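Cytosine deaminase (Klebsiella pneumoniae, PDB 4R85) catalyses the hydrolytic deamination of cytosine, and probably of 5-methylcytosine, using an iron(II) ion in an amidohydrolase-fold active site. Local coordinates at residues V120-L132 with Y157-G171. Residues are numbered along the deposited sequence; the frame is centred on the assembly and turned at random.
Sequences VTDPSLAALQALL and YPNGRELMTRAIEMG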
ATOM      1  N   VAL A 120      28.451  -6.052   8.108  1.00 12.64           N
ATOM      2  CA  VAL A 120      29.824  -6.531   8.291  1.00 14.71           C
ATOM      3  C   VAL A 120      30.476  -5.918   9.535  1.00 15.94           C
ATOM      4  O   VAL A 120      31.644  -6.163   9.812  1.00 17.72           O
ATOM      5  CB  VAL A 120      30.711  -6.294   7.045  1.00 18.10           C
ATOM      6  CG1 VAL A 120      30.138  -7.031   5.832  1.00 17.94           C
ATOM      7  CG2 VAL A 120      30.850  -4.806   6.745  1.00 14.56           C
ATOM      8  N   THR A 121      29.720  -5.120  10.285  1.00 14.44           N
ATOM      9  CA  THR A 121      30.173  -4.732  11.618  1.00 17.00           C
ATOM     10  C   THR A 121      29.811  -5.866  12.577  1.00 20.81           C
ATOM     11  O   THR A 121      29.011  -5.719  13.505  1.00 22.56           O
ATOM     12  CB  THR A 121      29.633  -3.363  12.080  1.00 21.02           C
ATOM     13  OG1 THR A 121      28.213  -3.310  11.895  1.00 25.40           O
ATOM     14  CG2 THR A 121      30.299  -2.229  11.275  1.00 12.42           C
ATOM     15  N   ASP A 122      30.410  -7.016  12.297  1.00 22.60           N
ATOM     16  CA  ASP A 122      30.229  -8.242  13.064  1.00 22.25           C
ATOM     17  C   ASP A 122      31.545  -8.984  12.886  1.00 21.39           C
ATOM     18  O   ASP A 122      31.870  -9.438  11.791  1.00 23.85           O
ATOM     19  CB  ASP A 122      29.039  -9.050  12.516  1.00 22.15           C
ATOM     20  CG  ASP A 122      28.758 -10.327  13.324  1.00 28.70           C
ATOM     21  OD1 ASP A 122      29.625 -10.745  14.117  1.00 30.25           O
ATOM     22  OD2 ASP A 122      27.661 -10.917  13.165  1.00 29.06           O
ATOM     23  N   PRO A 123      32.335  -9.078  13.962  1.00 28.36           N
ATOM     24  CA  PRO A 123      33.682  -9.646  13.848  1.00 25.98           C
ATOM     25  C   PRO A 123      33.688 -11.099  13.362  1.00 23.99           C
ATOM     26  O   PRO A 123      34.718 -11.566  12.885  1.00 24.46           O
ATOM     27  CB  PRO A 123      34.227  -9.540  15.279  1.00 27.39           C
ATOM     28  CG  PRO A 123      33.468  -8.396  15.869  1.00 27.91           C
ATOM     29  CD  PRO A 123      32.081  -8.517  15.299  1.00 26.91           C
ATOM     30  N   SER A 124      32.557 -11.793  13.462  1.00 18.17           N
ATOM     31  CA  SER A 124      32.484 -13.185  13.008  1.00 20.59           C
ATOM     32  C   SER A 124      32.258 -13.274  11.496  1.00 18.46           C
ATOM     33  O   SER A 124      32.581 -14.292  10.876  1.00 21.45           O
ATOM     34  CB  SER A 124      31.353 -13.928  13.731  1.00 21.14           C
ATOM     35  OG  SER A 124      30.090 -13.419  13.324  1.00 22.93           O
ATOM     36  N   LEU A 125      31.700 -12.207  10.921  1.00 18.02           N
ATOM     37  CA  LEU A 125      31.258 -12.194   9.522  1.00 20.73           C
ATOM     38  C   LEU A 125      30.429 -13.432   9.165  1.00 21.89           C
ATOM     39  O   LEU A 125      30.464 -13.916   8.030  1.00 20.02           O
ATOM     40  CB  LEU A 125      32.448 -12.028   8.569  1.00 17.06           C
ATOM     41  CG  LEU A 125      33.157 -10.677   8.731  1.00 15.86           C
ATOM     42  CD1 LEU A 125      34.403 -10.578   7.860  1.00 24.05           C
ATOM     43  CD2 LEU A 125      32.200  -9.537   8.438  1.00 17.00           C
ATOM     44  N   ALA A 126      29.680 -13.930  10.145  1.00 19.66           N
ATOM     45  CA  ALA A 126      28.916 -15.166   9.994  1.00 22.58           C
ATOM     46  C   ALA A 126      27.838 -15.083   8.909  1.00 18.24           C
ATOM     47  O   ALA A 126      27.725 -15.984   8.069  1.00 20.98           O
ATOM     48  CB  ALA A 126      28.296 -15.565  11.332  1.00 24.44           C
ATOM     49  N   ALA A 127      27.040 -14.018   8.929  1.00 19.51           N
ATOM     50  CA  ALA A 127      25.984 -13.855   7.935  1.00 20.06           C
ATOM     51  C   ALA A 127      26.572 -13.708   6.532  1.00 18.97           C
ATOM     52  O   ALA A 127      26.008 -14.210   5.557  1.00 20.88           O
ATOM     53  CB  ALA A 127      25.113 -12.647   8.261  1.00 20.68           C
ATOM     54  N   LEU A 128      27.681 -12.983   6.423  1.00 16.77           N
ATOM     55  CA  LEU A 128      28.312 -12.801   5.116  1.00 19.32           C
ATOM     56  C   LEU A 128      28.733 -14.159   4.559  1.00 20.52           C
ATOM     57  O   LEU A 128      28.487 -14.471   3.396  1.00 21.78           O
ATOM     58  CB  LEU A 128      29.518 -11.871   5.225  1.00 20.63           C
ATOM     59  CG  LEU A 128      30.281 -11.646   3.918  1.00 17.50           C
ATOM     60  CD1 LEU A 128      29.378 -11.000   2.864  1.00 18.09           C
ATOM     61  CD2 LEU A 128      31.491 -10.784   4.187  1.00 15.41           C
ATOM     62  N   GLN A 129      29.358 -14.967   5.405  1.00 18.60           N
ATOM     63  CA  GLN A 129      29.764 -16.313   5.017  1.00 21.52           C
ATOM     64  C   GLN A 129      28.570 -17.108   4.515  1.00 21.40           C
ATOM     65  O   GLN A 129      28.634 -17.746   3.461  1.00 20.78           O
ATOM     66  CB  GLN A 129      30.413 -17.034   6.200  1.00 26.54           C
ATOM     67  CG  GLN A 129      31.756 -16.449   6.595  1.00 38.59           C
ATOM     68  CD  GLN A 129      32.320 -17.059   7.870  1.00 47.34           C
ATOM     69  OE1 GLN A 129      32.066 -18.227   8.185  1.00 48.50           O
ATOM     70  NE2 GLN A 129      33.088 -16.264   8.613  1.00 44.48           N
ATOM     71  N   ALA A 130      27.475 -17.056   5.265  1.00 19.24           N
ATOM     72  CA  ALA A 130      26.281 -17.809   4.887  1.00 26.15           C
ATOM     73  C   ALA A 130      25.719 -17.317   3.548  1.00 22.18           C
ATOM     74  O   ALA A 130      25.345 -18.117   2.692  1.00 24.34           O
ATOM     75  CB  ALA A 130      25.218 -17.723   5.979  1.00 21.40           C
ATOM     76  N   LEU A 131      25.673 -16.006   3.369  1.00 16.82           N
ATOM     77  CA  LEU A 131      25.056 -15.440   2.169  1.00 17.41           C
ATOM     78  C   LEU A 131      25.908 -15.613   0.907  1.00 19.79           C
ATOM     79  O   LEU A 131      25.366 -15.738  -0.188  1.00 19.32           O
ATOM     80  CB  LEU A 131      24.629 -13.984   2.395  1.00 18.73           C
ATOM     81  CG  LEU A 131      23.387 -13.943   3.297  1.00 24.06           C
ATOM     82  CD1 LEU A 131      23.170 -12.581   3.914  1.00 32.21           C
ATOM     83  CD2 LEU A 131      22.159 -14.363   2.527  1.00 26.68           C
ATOM     84  N   LEU A 132      27.227 -15.640   1.063  1.00 20.34           N
ATOM     85  CA  LEU A 132      28.101 -15.965  -0.064  1.00 22.70           C
ATOM     86  C   LEU A 132      27.832 -17.385  -0.557  1.00 25.16           C
ATOM     87  O   LEU A 132      27.851 -17.641  -1.761  1.00 23.93           O
ATOM     88  CB  LEU A 132      29.581 -15.790   0.299  1.00 19.95           C
ATOM     89  CG  LEU A 132      30.066 -14.339   0.438  1.00 20.78           C
ATOM     90  CD1 LEU A 132      31.404 -14.289   1.162  1.00 23.77           C
ATOM     91  CD2 LEU A 132      30.188 -13.679  -0.926  1.00 22.34           C
ATOM     92  N   TYR A 157      33.016   2.107  14.509  1.00 21.42           N
ATOM     93  CA  TYR A 157      32.960   0.738  15.030  1.00 20.58           C
ATOM     94  C   TYR A 157      34.380   0.186  15.049  1.00 22.00           C
ATOM     95  O   TYR A 157      35.156   0.476  14.138  1.00 21.20           O
ATOM     96  CB  TYR A 157      32.089  -0.117  14.107  1.00 19.91           C
ATOM     97  CG  TYR A 157      31.808  -1.510  14.619  1.00 17.37           C
ATOM     98  CD1 TYR A 157      32.562  -2.599  14.182  1.00 18.21           C
ATOM     99  CD2 TYR A 157      30.794  -1.736  15.545  1.00 19.11           C
ATOM    100  CE1 TYR A 157      32.313  -3.878  14.653  1.00 21.43           C
ATOM    101  CE2 TYR A 157      30.538  -3.019  16.026  1.00 21.98           C
ATOM    102  CZ  TYR A 157      31.302  -4.081  15.574  1.00 23.47           C
ATOM    103  OH  TYR A 157      31.053  -5.348  16.036  1.00 29.07           O
ATOM    104  N   PRO A 158      34.737  -0.596  16.092  1.00 16.63           N
ATOM    105  CA  PRO A 158      36.096  -1.150  16.191  1.00 18.49           C
ATOM    106  C   PRO A 158      36.513  -1.904  14.924  1.00 19.99           C
ATOM    107  O   PRO A 158      35.791  -2.799  14.475  1.00 16.88           O
ATOM    108  CB  PRO A 158      35.999  -2.121  17.373  1.00 23.04           C
ATOM    109  CG  PRO A 158      34.873  -1.613  18.186  1.00 24.04           C
ATOM    110  CD  PRO A 158      33.890  -1.004  17.229  1.00 18.03           C
ATOM    111  N   ASN A 159      37.656  -1.521  14.356  1.00 19.96           N
ATOM    112  CA  ASN A 159      38.196  -2.176  13.164  1.00 20.78           C
ATOM    113  C   ASN A 159      37.267  -2.139  11.950  1.00 15.97           C
ATOM    114  O   ASN A 159      37.350  -3.005  11.070  1.00 16.09           O
ATOM    115  CB  ASN A 159      38.551  -3.614  13.509  1.00 16.05           C
ATOM    116  CG  ASN A 159      39.298  -3.710  14.820  1.00 23.58           C
ATOM    117  OD1 ASN A 159      38.802  -4.285  15.800  1.00 24.30           O
ATOM    118  ND2 ASN A 159      40.478  -3.111  14.860  1.00 17.05           N
ATOM    119  N   GLY A 160      36.387  -1.145  11.904  1.00 14.16           N
ATOM    120  CA  GLY A 160      35.450  -1.001  10.801  1.00 14.95           C
ATOM    121  C   GLY A 160      36.075  -1.077   9.417  1.00 15.61           C
ATOM    122  O   GLY A 160      35.536  -1.738   8.520  1.00 14.85           O
ATOM    123  N   ARG A 161      37.214  -0.419   9.230  1.00 15.40           N
ATOM    124  CA  ARG A 161      37.878  -0.450   7.918  1.00 16.75           C
ATOM    125  C   ARG A 161      38.408  -1.847   7.554  1.00 20.56           C
ATOM    126  O   ARG A 161      38.288  -2.268   6.398  1.00 17.17           O
ATOM    127  CB  ARG A 161      38.983   0.617   7.825  1.00 17.55           C
ATOM    128  CG  ARG A 161      38.458   2.063   7.777  1.00 18.15           C
ATOM    129  CD  ARG A 161      39.604   3.082   7.617  1.00 17.39           C
ATOM    130  NE  ARG A 161      39.101   4.447   7.468  1.00 18.65           N
ATOM    131  CZ  ARG A 161      39.700   5.399   6.754  1.00 21.65           C
ATOM    132  NH1 ARG A 161      40.836   5.142   6.123  1.00 20.83           N
ATOM    133  NH2 ARG A 161      39.157   6.612   6.665  1.00 19.37           N
ATOM    134  N   GLU A 162      38.970  -2.563   8.540  1.00 16.00           N
ATOM    135  CA  GLU A 162      39.440  -3.936   8.344  1.00 15.64           C
ATOM    136  C   GLU A 162      38.308  -4.862   7.963  1.00 15.41           C
ATOM    137  O   GLU A 162      38.477  -5.753   7.138  1.00 17.14           O
ATOM    138  CB  GLU A 162      40.043  -4.521   9.635  1.00 21.72           C
ATOM    139  CG  GLU A 162      41.357  -3.952  10.068  1.00 28.21           C
ATOM    140  CD  GLU A 162      41.982  -4.754  11.207  1.00 27.51           C
ATOM    141  OE1 GLU A 162      41.288  -5.606  11.838  1.00 21.96           O
ATOM    142  OE2 GLU A 162      43.185  -4.542  11.446  1.00 31.45           O
ATOM    143  N   LEU A 163      37.173  -4.695   8.629  1.00 15.05           N
ATOM    144  CA  LEU A 163      36.011  -5.540   8.371  1.00 14.79           C
ATOM    145  C   LEU A 163      35.451  -5.316   6.967  1.00 17.46           C
ATOM    146  O   LEU A 163      35.096  -6.269   6.278  1.00 14.49           O
ATOM    147  CB  LEU A 163      34.928  -5.295   9.418  1.00 14.45           C
ATOM    148  CG  LEU A 163      35.309  -5.866  10.790  1.00 17.07           C
ATOM    149  CD1 LEU A 163      34.399  -5.278  11.872  1.00 15.57           C
ATOM    150  CD2 LEU A 163      35.211  -7.385  10.751  1.00 16.70           C
ATOM    151  N   MET A 164      35.380  -4.060   6.552  1.00 13.88           N
ATOM    152  CA  MET A 164      34.930  -3.732   5.189  1.00 13.52           C
ATOM    153  C   MET A 164      35.860  -4.366   4.159  1.00 14.01           C
ATOM    154  O   MET A 164      35.411  -4.967   3.187  1.00 19.55           O
ATOM    155  CB  MET A 164      34.891  -2.221   4.981  1.00 16.63           C
ATOM    156  CG  MET A 164      33.715  -1.533   5.673  1.00 15.74           C
ATOM    157  SD  MET A 164      32.145  -1.992   4.914  1.00 15.70           S
ATOM    158  CE  MET A 164      32.248  -1.095   3.341  1.00 13.83           C
ATOM    159  N   THR A 165      37.160  -4.237   4.393  1.00 15.71           N
ATOM    160  CA  THR A 165      38.171  -4.766   3.477  1.00 15.03           C
ATOM    161  C   THR A 165      38.090  -6.284   3.427  1.00 17.06           C
ATOM    162  O   THR A 165      38.116  -6.882   2.351  1.00 16.32           O
ATOM    163  CB  THR A 165      39.580  -4.316   3.911  1.00 15.64           C
ATOM    164  OG1 THR A 165      39.628  -2.883   3.947  1.00 15.82           O
ATOM    165  CG2 THR A 165      40.661  -4.844   2.966  1.00 18.59           C
ATOM    166  N   ARG A 166      37.983  -6.909   4.596  1.00 18.80           N
ATOM    167  CA  ARG A 166      37.895  -8.366   4.676  1.00 16.27           C
ATOM    168  C   ARG A 166      36.647  -8.864   3.949  1.00 15.94           C
ATOM    169  O   ARG A 166      36.700  -9.851   3.224  1.00 18.79           O
ATOM    170  CB  ARG A 166      37.881  -8.819   6.142  1.00 17.36           C
ATOM    171  CG  ARG A 166      37.771 -10.319   6.329  1.00 19.98           C
ATOM    172  CD  ARG A 166      39.036 -11.039   5.860  1.00 21.79           C
ATOM    173  NE  ARG A 166      38.778 -12.460   5.678  1.00 34.28           N
ATOM    174  CZ  ARG A 166      39.145 -13.151   4.607  1.00 42.11           C
ATOM    175  NH1 ARG A 166      39.815 -12.556   3.622  1.00 42.22           N
ATOM    176  NH2 ARG A 166      38.857 -14.443   4.527  1.00 46.00           N
ATOM    177  N   ALA A 167      35.528  -8.168   4.134  1.00 15.81           N
ATOM    178  CA  ALA A 167      34.273  -8.544   3.478  1.00 14.91           C
ATOM    179  C   ALA A 167      34.396  -8.515   1.956  1.00 20.35           C
ATOM    180  O   ALA A 167      33.889  -9.396   1.255  1.00 17.23           O
ATOM    181  CB  ALA A 167      33.144  -7.615   3.927  1.00 14.18           C
ATOM    182  N   ILE A 168      35.051  -7.477   1.452  1.00 16.23           N
ATOM    183  CA  ILE A 168      35.309  -7.355   0.022  1.00 19.13           C
ATOM    184  C   ILE A 168      36.231  -8.473  -0.457  1.00 20.04           C
ATOM    185  O   ILE A 168      35.976  -9.105  -1.484  1.00 17.40           O
ATOM    186  CB  ILE A 168      35.885  -5.962  -0.319  1.00 15.72           C
ATOM    187  CG1 ILE A 168      34.806  -4.894  -0.116  1.00 14.11           C
ATOM    188  CG2 ILE A 168      36.453  -5.931  -1.738  1.00 20.16           C
ATOM    189  CD1 ILE A 168      33.516  -5.175  -0.867  1.00 23.70           C
ATOM    190  N   GLU A 169      37.288  -8.754   0.296  1.00 16.18           N
ATOM    191  CA  GLU A 169      38.190  -9.822  -0.117  1.00 17.80           C
ATOM    192  C   GLU A 169      37.504 -11.189  -0.106  1.00 21.30           C
ATOM    193  O   GLU A 169      37.818 -12.059  -0.923  1.00 17.92           O
ATOM    194  CB  GLU A 169      39.461  -9.832   0.738  1.00 20.43           C
ATOM    195  CG  GLU A 169      40.329  -8.615   0.502  1.00 31.92           C
ATOM    196  CD  GLU A 169      41.583  -8.601   1.352  1.00 41.24           C
ATOM    197  OE1 GLU A 169      41.635  -9.339   2.360  1.00 43.76           O
ATOM    198  OE2 GLU A 169      42.518  -7.847   1.004  1.00 41.93           O
ATOM    199  N   MET A 170      36.556 -11.365   0.809  1.00 16.99           N
ATOM    200  CA  MET A 170      35.787 -12.604   0.896  1.00 19.74           C
ATOM    201  C   MET A 170      34.868 -12.777  -0.307  1.00 19.40           C
ATOM    202  O   MET A 170      34.452 -13.893  -0.628  1.00 20.54           O
ATOM    203  CB  MET A 170      34.962 -12.638   2.185  1.00 16.94           C
ATOM    204  CG  MET A 170      35.763 -13.027   3.415  1.00 17.76           C
ATOM    205  SD  MET A 170      34.795 -12.735   4.906  1.00 24.02           S
ATOM    206  CE  MET A 170      33.452 -13.901   4.707  1.00 22.08           C
ATOM    207  N   GLY A 171      34.538 -11.667  -0.955  1.00 16.91           N
ATOM    208  CA  GLY A 171      33.832 -11.722  -2.221  1.00 20.84           C
ATOM    209  C   GLY A 171      32.540 -10.937  -2.340  1.00 22.53           C
ATOM    210  O   GLY A 171      31.811 -11.112  -3.317  1.00 19.08           O
TER
HETATM  211  O   HOH W   1      28.576  -6.290  16.310  1.00 33.39           O
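Thr121 lies against one face of the Tyr157 ring in a CH-pi contact, its CB 3.6 Å from the ring centroid and only 8° off the normal, while Pro158 CD covers the opposite face toward the rim. Threonine suits the place because its branches part: CG2 joins CB on the ring, whereas a chi1 of 50° swings OG1 off it, to hydrogen bonds with Asp119 and the backbone N of Glu152. The phenol end lies beside Pro123, whose CD is 3.4 Å from Tyr157 OH.

A water joins the two segments: it donates to Thr121 O at 2.9 Å and is also hydrogen-bonded to Tyr157 OH; Lys87 is a further partner of that carbonyl.

Aliphatic packing makes up most of the rest. Branched Leu163 can spread over the backbone of 120-123, with CB 3.4 Å from Val120 O. Val120 divides its methyls, CG2 meeting Met164 SD and CG1 meeting Ala167 CB. Alanine is small enough for Leu128 to come close as well, its CD2 3.6 Å from Ala167 CB. Met170, long and flexible, bends at its last torsion and reaches several neighbours, bringing SD to Leu125 CD1 at 3.7 Å and CE to Leu128 CD2 and Gln129 CG. Leu132 CD1 rests on Met170 O, where the helix finishes in a Schellman motif at Gly171, whose positive phi is readily adopted by glycine.

Helices 126-132 and 160-170 run nearly parallel, 15° apart, as neighbouring outer helices of a TIM barrel do, and Val120, Leu128 and Ala167 also touch barrel strand 143-149. The side chain of Thr121 is about 9 Å from the bound 5-methylcytosine. Most of the buried contact is apolar, so cohesion rests largely on shape and the burial of hydrocarbon, with the bridging water adding a polar link.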